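Local atomic coordinates of predicted protein (Acinetobacter sp. RUH2624, PDB entry 4MEA), a protein that hydrolyses epoxides as a secreted Cif-type virulence factor with the alpha/beta hydrolase fold. Residues K113-A118 with N137-P142; Y141-V144 with Y150-K153. All coordinates share one frame; numbering follows the deposited sequence.

Overall arrangement
Both interactions are small, buried and apolar, and both use helix 136-146. Interaction 1 joins this helix to helix 108-123. Interaction 2 joins its second half to the start of strand 151-157, within one beta-alpha-beta unit. Their centres lie about 9 Å apart. They share Tyr-141 and Pro-142. The two also meet directly: Leu-143 CD1 lies 3.7 Å from Leu-115 CB. Leu-143 thus offers one methyl to each neighbour. The chemistry differs in its surroundings. Interaction 1 has hydroxyl groups close by, at a break in the helix. Interaction 2 is a purely aliphatic touch between helix and strand, nearer the periphery.

Interaction 1: K113-A118 with N137-P142; sequences KILIGA and NTASYP
Leu-115 and Ala-139 meet through methyl groups, while the flat groups of Asn-137 and Tyr-141 turn to other partners. The Tyr-141 ring packs edge-to-face with Phe-288. The Asn-137 amide is held at both ends, by Ser-132 OG at its oxygen and by Ser-159 O at its nitrogen, which fixes its rotation. Leu-115 reaches across with CD1, which lies 4.3 Å from Ala-139 CB. Its outer chain is extended, with CD1 anti to CA (chi2 166°), and this brings that methyl up to the other helix. The same CD1 lies 4.5 Å from Ser-140 OG, a loose touch. That hydroxyl is already engaged by Gly-136 O and Tyr-130 OH. The two helices, 108-123 and 136-146, are neighbours in the alpha/beta hydrolase fold. The second directly follows strand 128-133, and in this family the turn between such a strand and helix is the nucleophile elbow. Helix 136-146 is kinked at Pro-142, which has no N-H to give to the turn before. Leu-143 N also makes no bond to that turn. Ser-112 of helix 108-123 bridges the break: its OG bonds both Ala-139 O and Leu-143 N. Thr-111 OG1 is a second partner of Ala-139 O.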
ATOM      1  N   LYS A 113      26.450   2.467 -10.055  1.00 16.00           N
ATOM      2  CA  LYS A 113      27.664   1.899 -10.638  1.00 16.87           C
ATOM      3  C   LYS A 113      27.437   1.504 -12.099  1.00 16.84           C
ATOM      4  O   LYS A 113      28.273   1.766 -12.965  1.00 13.71           O
ATOM      5  CB  LYS A 113      28.157   0.686  -9.842  1.00 14.75           C
ATOM      6  CG  LYS A 113      29.562   0.230 -10.266  1.00 25.23           C
ATOM      7  CD  LYS A 113      30.004  -1.061  -9.592  1.00 35.96           C
ATOM      8  CE  LYS A 113      29.771  -2.268 -10.500  1.00 49.40           C
ATOM      9  NZ  LYS A 113      30.334  -3.541  -9.947  1.00 49.09           N
ATOM     10  N   ILE A 114      26.303   0.865 -12.368  1.00  9.74           N
ATOM     11  CA  ILE A 114      25.971   0.458 -13.727  1.00 13.86           C
ATOM     12  C   ILE A 114      25.795   1.674 -14.635  1.00 13.75           C
ATOM     13  O   ILE A 114      26.309   1.709 -15.753  1.00 15.49           O
ATOM     14  CB  ILE A 114      24.700  -0.425 -13.754  1.00 18.42           C
ATOM     15  CG1 ILE A 114      24.986  -1.787 -13.105  1.00 13.85           C
ATOM     16  CG2 ILE A 114      24.181  -0.578 -15.195  1.00 19.16           C
ATOM     17  CD1 ILE A 114      23.752  -2.488 -12.558  1.00 10.85           C
ATOM     18  N   LEU A 115      25.085   2.684 -14.141  1.00 12.58           N
ATOM     19  CA  LEU A 115      24.830   3.888 -14.921  1.00 15.85           C
ATOM     20  C   LEU A 115      26.084   4.712 -15.220  1.00 17.93           C
ATOM     21  O   LEU A 115      26.289   5.130 -16.353  1.00 12.40           O
ATOM     22  CB  LEU A 115      23.782   4.762 -14.226  1.00 15.71           C
ATOM     23  CG  LEU A 115      22.340   4.276 -14.391  1.00 13.12           C
ATOM     24  CD1 LEU A 115      21.403   4.990 -13.411  1.00 10.41           C
ATOM     25  CD2 LEU A 115      21.877   4.459 -15.836  1.00 10.36           C
ATOM     26  N   ILE A 116      26.917   4.955 -14.213  1.00 12.03           N
ATOM     27  CA  ILE A 116      28.075   5.830 -14.404  1.00 11.63           C
ATOM     28  C   ILE A 116      29.017   5.286 -15.483  1.00 15.14           C
ATOM     29  O   ILE A 116      29.560   6.043 -16.285  1.00 20.65           O
ATOM     30  CB  ILE A 116      28.837   6.093 -13.078  1.00 14.37           C
ATOM     31  CG1 ILE A 116      29.872   7.210 -13.261  1.00 18.96           C
ATOM     32  CG2 ILE A 116      29.494   4.814 -12.556  1.00 11.88           C
ATOM     33  CD1 ILE A 116      29.284   8.513 -13.751  1.00 18.69           C
ATOM     34  N   GLY A 117      29.177   3.967 -15.520  1.00 16.13           N
ATOM     35  CA  GLY A 117      30.031   3.339 -16.509  1.00 17.05           C
ATOM     36  C   GLY A 117      29.575   3.634 -17.926  1.00 22.68           C
ATOM     37  O   GLY A 117      30.391   3.918 -18.804  1.00 16.04           O
ATOM     38  N   ALA A 118      28.267   3.570 -18.149  1.00 17.89           N
ATOM     39  CA  ALA A 118      27.711   3.789 -19.480  1.00 17.63           C
ATOM     40  C   ALA A 118      27.777   5.263 -19.832  1.00 13.96           C
ATOM     41  O   ALA A 118      28.141   5.632 -20.948  1.00 16.82           O
ATOM     42  CB  ALA A 118      26.266   3.287 -19.542  1.00 20.66           C
ATOM     43  N   ASN A 137      15.625   9.040  -9.063  1.00 10.73           N
ATOM     44  CA  ASN A 137      16.118   9.650  -7.826  1.00 12.13           C
ATOM     45  C   ASN A 137      16.613   8.600  -6.842  1.00 13.82           C
ATOM     46  O   ASN A 137      17.464   8.875  -5.987  1.00 14.67           O
ATOM     47  CB  ASN A 137      15.022  10.489  -7.163  1.00  4.93           C
ATOM     48  CG  ASN A 137      14.609  11.672  -7.996  1.00 11.70           C
ATOM     49  OD1 ASN A 137      15.166  11.912  -9.068  1.00 11.29           O
ATOM     50  ND2 ASN A 137      13.622  12.428  -7.511  1.00  9.59           N
ATOM     51  N   THR A 138      16.056   7.401  -6.965  1.00 10.08           N
ATOM     52  CA  THR A 138      16.482   6.258  -6.169  1.00 10.78           C
ATOM     53  C   THR A 138      17.765   5.649  -6.735  1.00 12.85           C
ATOM     54  O   THR A 138      18.663   5.242  -5.988  1.00 11.04           O
ATOM     55  CB  THR A 138      15.388   5.176  -6.144  1.00  8.85           C
ATOM     56  OG1 THR A 138      14.341   5.586  -5.252  1.00 11.69           O
ATOM     57  CG2 THR A 138      15.962   3.840  -5.686  1.00  6.86           C
ATOM     58  N   ALA A 139      17.846   5.602  -8.060  1.00 14.92           N
ATOM     59  CA  ALA A 139      18.969   4.973  -8.747  1.00 10.34           C
ATOM     60  C   ALA A 139      20.266   5.784  -8.686  1.00 14.17           C
ATOM     61  O   ALA A 139      21.359   5.230  -8.839  1.00 17.01           O
ATOM     62  CB  ALA A 139      18.598   4.705 -10.209  1.00  7.48           C
ATOM     63  N   SER A 140      20.148   7.086  -8.449  1.00 10.03           N
ATOM     64  CA  SER A 140      21.202   8.013  -8.863  1.00 11.30           C
ATOM     65  C   SER A 140      21.973   8.754  -7.780  1.00 13.79           C
ATOM     66  O   SER A 140      22.988   9.372  -8.091  1.00 12.90           O
ATOM     67  CB  SER A 140      20.628   9.066  -9.828  1.00 11.53           C
ATOM     68  OG  SER A 140      20.031   8.461 -10.963  1.00 11.76           O
ATOM     69  N   TYR A 141      21.528   8.742  -6.528  1.00 12.35           N
ATOM     70  CA  TYR A 141      22.214   9.641  -5.595  1.00 12.25           C
ATOM     71  C   TYR A 141      23.717   9.365  -5.417  1.00 12.51           C
ATOM     72  O   TYR A 141      24.518  10.305  -5.444  1.00 15.21           O
ATOM     73  CB  TYR A 141      21.516   9.833  -4.235  1.00 10.79           C
ATOM     74  CG  TYR A 141      22.220  10.946  -3.483  1.00  8.63           C
ATOM     75  CD1 TYR A 141      22.057  12.275  -3.859  1.00 11.07           C
ATOM     76  CD2 TYR A 141      23.115  10.661  -2.453  1.00 11.07           C
ATOM     77  CE1 TYR A 141      22.740  13.307  -3.192  1.00 11.03           C
ATOM     78  CE2 TYR A 141      23.802  11.667  -1.790  1.00  9.66           C
ATOM     79  CZ  TYR A 141      23.615  12.985  -2.161  1.00 16.82           C
ATOM     80  OH  TYR A 141      24.311  13.979  -1.498  1.00 15.98           O
ATOM     81  N   PRO A 142      24.107   8.090  -5.224  1.00 13.34           N
ATOM     82  CA  PRO A 142      25.543   7.801  -5.117  1.00 15.52           C
ATOM     83  C   PRO A 142      26.299   8.189  -6.383  1.00 20.09           C
ATOM     84  O   PRO A 142      27.423   8.666  -6.274  1.00 13.65           O
ATOM     85  CB  PRO A 142      25.584   6.286  -4.901  1.00 10.82           C
ATOM     86  CG  PRO A 142      24.265   5.996  -4.219  1.00 14.03           C
ATOM     87  CD  PRO A 142      23.288   6.909  -4.899  1.00 10.84           C
TER

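Interaction 2: Y141-V144 with Y150-K153; sequences YPLV and YIKK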
ATOM      1  N   TYR A 141      21.528   8.742  -6.528  1.00 12.35           N
ATOM      2  CA  TYR A 141      22.214   9.641  -5.595  1.00 12.25           C
ATOM      3  C   TYR A 141      23.717   9.365  -5.417  1.00 12.51           C
ATOM      4  O   TYR A 141      24.518  10.305  -5.444  1.00 15.21           O
ATOM      5  CB  TYR A 141      21.516   9.833  -4.235  1.00 10.79           C
ATOM      6  CG  TYR A 141      22.220  10.946  -3.483  1.00  8.63           C
ATOM      7  CD1 TYR A 141      22.057  12.275  -3.859  1.00 11.07           C
ATOM      8  CD2 TYR A 141      23.115  10.661  -2.453  1.00 11.07           C
ATOM      9  CE1 TYR A 141      22.740  13.307  -3.192  1.00 11.03           C
ATOM     10  CE2 TYR A 141      23.802  11.667  -1.790  1.00  9.66           C
ATOM     11  CZ  TYR A 141      23.615  12.985  -2.161  1.00 16.82           C
ATOM     12  OH  TYR A 141      24.311  13.979  -1.498  1.00 15.98           O
ATOM     13  N   PRO A 142      24.107   8.090  -5.224  1.00 13.34           N
ATOM     14  CA  PRO A 142      25.543   7.801  -5.117  1.00 15.52           C
ATOM     15  C   PRO A 142      26.299   8.189  -6.383  1.00 20.09           C
ATOM     16  O   PRO A 142      27.423   8.666  -6.274  1.00 13.65           O
ATOM     17  CB  PRO A 142      25.584   6.286  -4.901  1.00 10.82           C
ATOM     18  CG  PRO A 142      24.265   5.996  -4.219  1.00 14.03           C
ATOM     19  CD  PRO A 142      23.288   6.909  -4.899  1.00 10.84           C
ATOM     20  N   LEU A 143      25.695   8.003  -7.553  1.00 16.21           N
ATOM     21  CA  LEU A 143      26.318   8.444  -8.802  1.00 12.04           C
ATOM     22  C   LEU A 143      26.654   9.934  -8.743  1.00 12.21           C
ATOM     23  O   LEU A 143      27.794  10.347  -9.002  1.00 15.27           O
ATOM     24  CB  LEU A 143      25.407   8.150 -10.003  1.00 10.84           C
ATOM     25  CG  LEU A 143      25.954   8.469 -11.403  1.00 15.38           C
ATOM     26  CD1 LEU A 143      25.332   7.559 -12.451  1.00 17.25           C
ATOM     27  CD2 LEU A 143      25.742   9.930 -11.773  1.00 16.84           C
ATOM     28  N   VAL A 144      25.661  10.747  -8.396  1.00  5.80           N
ATOM     29  CA  VAL A 144      25.849  12.193  -8.328  1.00 11.04           C
ATOM     30  C   VAL A 144      26.814  12.620  -7.219  1.00 20.07           C
ATOM     31  O   VAL A 144      27.733  13.409  -7.456  1.00 15.86           O
ATOM     32  CB  VAL A 144      24.498  12.923  -8.157  1.00 11.04           C
ATOM     33  CG1 VAL A 144      24.722  14.412  -7.889  1.00 12.26           C
ATOM     34  CG2 VAL A 144      23.631  12.710  -9.400  1.00 14.92           C
ATOM     35  N   TYR A 150      32.586  15.993 -12.406  1.00 17.55           N
ATOM     36  CA  TYR A 150      32.142  15.380 -13.650  1.00 14.65           C
ATOM     37  C   TYR A 150      30.671  15.748 -13.850  1.00 17.04           C
ATOM     38  O   TYR A 150      30.267  16.169 -14.934  1.00 17.97           O
ATOM     39  CB  TYR A 150      32.328  13.868 -13.641  1.00 11.12           C
ATOM     40  CG  TYR A 150      31.810  13.203 -14.899  1.00 16.03           C
ATOM     41  CD1 TYR A 150      32.585  13.148 -16.054  1.00 18.21           C
ATOM     42  CD2 TYR A 150      30.540  12.644 -14.939  1.00 21.01           C
ATOM     43  CE1 TYR A 150      32.109  12.550 -17.210  1.00 13.86           C
ATOM     44  CE2 TYR A 150      30.050  12.046 -16.089  1.00 19.07           C
ATOM     45  CZ  TYR A 150      30.837  11.997 -17.218  1.00 21.03           C
ATOM     46  OH  TYR A 150      30.343  11.401 -18.359  1.00 15.79           O
ATOM     47  N   ILE A 151      29.872  15.588 -12.794  1.00 16.98           N
ATOM     48  CA  ILE A 151      28.535  16.173 -12.768  1.00 18.80           C
ATOM     49  C   ILE A 151      28.671  17.618 -12.295  1.00 18.22           C
ATOM     50  O   ILE A 151      29.066  17.875 -11.152  1.00 19.37           O
ATOM     51  CB  ILE A 151      27.579  15.419 -11.819  1.00 14.78           C
ATOM     52  CG1 ILE A 151      27.658  13.906 -12.034  1.00 17.41           C
ATOM     53  CG2 ILE A 151      26.142  15.922 -12.001  1.00 15.63           C
ATOM     54  CD1 ILE A 151      27.069  13.428 -13.356  1.00 17.32           C
ATOM     55  N   LYS A 152      28.352  18.557 -13.178  1.00 15.73           N
ATOM     56  CA  LYS A 152      28.503  19.978 -12.880  1.00 19.79           C
ATOM     57  C   LYS A 152      27.307  20.531 -12.111  1.00 18.71           C
ATOM     58  O   LYS A 152      27.464  21.352 -11.205  1.00 13.03           O
ATOM     59  CB  LYS A 152      28.691  20.765 -14.179  1.00 19.19           C
ATOM     60  CG  LYS A 152      29.043  22.227 -13.975  1.00 29.11           C
ATOM     61  CD  LYS A 152      29.352  22.896 -15.302  1.00 38.39           C
ATOM     62  CE  LYS A 152      29.844  24.318 -15.103  1.00 47.50           C
ATOM     63  NZ  LYS A 152      30.275  24.926 -16.390  1.00 54.77           N
ATOM     64  N   LYS A 153      26.114  20.089 -12.505  1.00 15.47           N
ATOM     65  CA  LYS A 153      24.861  20.466 -11.857  1.00 12.15           C
ATOM     66  C   LYS A 153      23.900  19.285 -11.931  1.00 15.15           C
ATOM     67  O   LYS A 153      23.945  18.501 -12.887  1.00 14.26           O
ATOM     68  CB  LYS A 153      24.219  21.661 -12.556  1.00 15.68           C
ATOM     69  CG  LYS A 153      25.084  22.904 -12.615  1.00 24.48           C
ATOM     70  CD  LYS A 153      24.378  24.025 -13.356  1.00 27.98           C
ATOM     71  CE  LYS A 153      25.221  25.293 -13.358  1.00 28.95           C
ATOM     72  NZ  LYS A 153      24.499  26.430 -13.983  1.00 29.85           N
TER
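Leu-143 and Ile-151 are brought together by their torsions. In Leu-143, CG stands anti to the backbone N (chi1 -176°), which carries the end of the side chain nearer the strand although its CB does not point there. In Ile-151, CG1 is anti to the carbonyl carbon (chi1 -47°), and the second torsion bends CD1 back rather than extending it. The two side chains cross at about a right angle, so the touch is a local one between branch ends. Leu-143 CD2 and Ile-151 CD1 are 4.1 Å apart. Beside them, Ile-151 CG1 comes within 4.5 Å of Val-144 CA and so rests against the helix backbone. Ile-151 points at the helix from the first residue of its strand, and its side chain also touches Ile-128 and Ile-265. Tyr-130 lies against both Leu-143 and Val-144. Lys-153, two residues on, starts away from the helix, and its NZ bonds Phe-322 O and Leu-323 O at the end of helix 307-323. Strand 128-133, helix 136-146 and strand 151-157 form a beta-alpha-beta crossover, in which the helix links two adjacent parallel strands and packs on them; this unit recurs in the parallel part of the alpha/beta hydrolase sheet.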